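Side-chain contact in phosphonate monoester hydrolase (Ruegeria pomeroyi, PDB 4UPK), which belongs to the sulfatase family within the alkaline phosphatase clan of enzymes: residues Ala329-Lys332 with Gln336-Asp339. Numbering follows the deposited sequence.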
loop_
_atom_site.group_PDB
_atom_site.type_symbol
_atom_site.label_atom_id
_atom_site.label_comp_id
_atom_site.label_asym_id
_atom_site.label_seq_id
_atom_site.Cartn_x
_atom_site.Cartn_y
_atom_site.Cartn_z
ATOM N N ALA A 329 6.322 -42.872 -4.895
ATOM C CA ALA A 329 5.398 -43.994 -4.683
ATOM C C ALA A 329 3.988 -43.504 -4.381
ATOM O O ALA A 329 3.037 -44.072 -4.916
ATOM C CB ALA A 329 5.891 -44.916 -3.565
ATOM N N HIS A 330 3.850 -42.430 -3.575
ATOM C CA HIS A 330 2.567 -41.798 -3.257
ATOM C C HIS A 330 1.866 -41.296 -4.525
ATOM O O HIS A 330 0.654 -41.457 -4.645
ATOM C CB HIS A 330 2.764 -40.616 -2.280
ATOM C CG HIS A 330 1.513 -39.822 -2.044
ATOM N ND1 HIS A 330 0.459 -40.329 -1.290
ATOM C CD2 HIS A 330 1.166 -38.601 -2.519
ATOM C CE1 HIS A 330 -0.484 -39.401 -1.319
ATOM N NE2 HIS A 330 -0.106 -38.340 -2.041
ATOM N N LEU A 331 2.612 -40.645 -5.435
ATOM C CA LEU A 331 2.076 -40.097 -6.685
ATOM C C LEU A 331 1.575 -41.217 -7.604
ATOM O O LEU A 331 0.498 -41.084 -8.184
ATOM C CB LEU A 331 3.109 -39.238 -7.425
ATOM C CG LEU A 331 3.584 -37.932 -6.778
ATOM C CD1 LEU A 331 4.574 -37.263 -7.657
ATOM C CD2 LEU A 331 2.433 -36.976 -6.483
ATOM N N LYS A 332 2.349 -42.314 -7.710
ATOM C CA LYS A 332 2.011 -43.493 -8.509
ATOM C C LYS A 332 0.764 -44.188 -7.951
ATOM O O LYS A 332 -0.142 -44.516 -8.717
ATOM C CB LYS A 332 3.191 -44.478 -8.570
ATOM C CG LYS A 332 4.465 -43.858 -9.158
ATOM C CD LYS A 332 5.113 -44.743 -10.186
ATOM C CE LYS A 332 6.326 -44.097 -10.782
ATOM N NZ LYS A 332 6.872 -44.911 -11.895
ATOM N N GLN A 336 -1.372 -39.914 -9.696
ATOM C CA GLN A 336 -1.059 -38.499 -9.890
ATOM C C GLN A 336 0.329 -38.262 -10.495
ATOM O O GLN A 336 0.638 -37.131 -10.819
ATOM C CB GLN A 336 -1.183 -37.736 -8.562
ATOM C CG GLN A 336 -2.613 -37.589 -8.032
ATOM C CD GLN A 336 -2.587 -36.780 -6.747
ATOM O OE1 GLN A 336 -2.955 -35.601 -6.725
ATOM N NE2 GLN A 336 -2.065 -37.361 -5.668
ATOM N N TYR A 337 1.140 -39.313 -10.678
ATOM C CA TYR A 337 2.486 -39.235 -11.230
ATOM C C TYR A 337 2.559 -38.707 -12.671
ATOM O O TYR A 337 3.367 -37.816 -12.945
ATOM C CB TYR A 337 3.177 -40.603 -11.102
ATOM C CG TYR A 337 4.597 -40.670 -11.619
ATOM C CD1 TYR A 337 5.664 -40.214 -10.848
ATOM C CD2 TYR A 337 4.886 -41.265 -12.847
ATOM C CE1 TYR A 337 6.978 -40.321 -11.297
ATOM C CE2 TYR A 337 6.198 -41.380 -13.305
ATOM C CZ TYR A 337 7.239 -40.910 -12.525
ATOM O OH TYR A 337 8.533 -41.025 -12.973
ATOM N N ASP A 338 1.759 -39.268 -13.588
ATOM C CA ASP A 338 1.773 -38.865 -15.005
ATOM C C ASP A 338 1.222 -37.460 -15.254
ATOM O O ASP A 338 1.677 -36.826 -16.191
ATOM C CB ASP A 338 1.076 -39.903 -15.907
ATOM C CG ASP A 338 1.568 -41.336 -15.784
ATOM O OD1 ASP A 338 2.789 -41.535 -15.579
ATOM O OD2 ASP A 338 0.752 -42.259 -15.981
ATOM N N ASP A 339 0.304 -36.959 -14.389
ATOM C CA ASP A 339 -0.334 -35.630 -14.469
ATOM C C ASP A 339 0.372 -34.527 -13.612
ATOM O O ASP A 339 -0.251 -33.493 -13.313
ATOM C CB ASP A 339 -1.821 -35.740 -14.034
ATOM C CG ASP A 339 -2.767 -36.463 -14.984
ATOM O OD1 ASP A 339 -2.359 -36.755 -16.141
ATOM O OD2 ASP A 339 -3.929 -36.693 -14.594
HETATM O O HOH W 1 -1.864 -36.565 -2.972
#
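K332 lies alongside Y337, the two side chains pointing the same way, with the lysine over one face of the phenol ring. Its CE stands 3.6 Å from the ring centroid, almost exactly on the ring normal, a CH-pi contact. NZ, 4.2 Å from the same centroid, adds a cation-pi interaction. The bend at chi2 (-133°) brings the lysine chain, whose CB points away from 336-339, back over the ring. CB of L331 lies at the ring edge, near its plane, and 3.9 Å from Y337 CB. In the backbone, L331 O accepts from Q336 N at 2.7 Å, with an N-H...O angle of 154°, and, weakly, from Y337 N at 3.1 Å; T334 OG1 is also hydrogen-bonded to it. These bonds tie the last turn of helix 303-333 to the loop that leads into strand 340-346, an alpha-to-beta connection feeding the central mixed sheet of this alkaline phosphatase-like fold. On the other flank a water joins the polar ends of H330 and Q336: it lies in the imidazole plane, 2.7 Å from H330 NE2, and accepts from Q336 NE2 at 2.8 Å. That amide is positioned further by T334 OG1 on NE2 and W233 NE1 on OE1. Y337 turns its CG away from its own backbone N (chi1 -179°), which puts a ring face against K332, and its hydroxyl is hydrogen-bonded to D68 OD2. L331 and Y337 both rest on I342 of strand 340-346, while L331 also reaches L37 of the adjacent parallel strand 35-41.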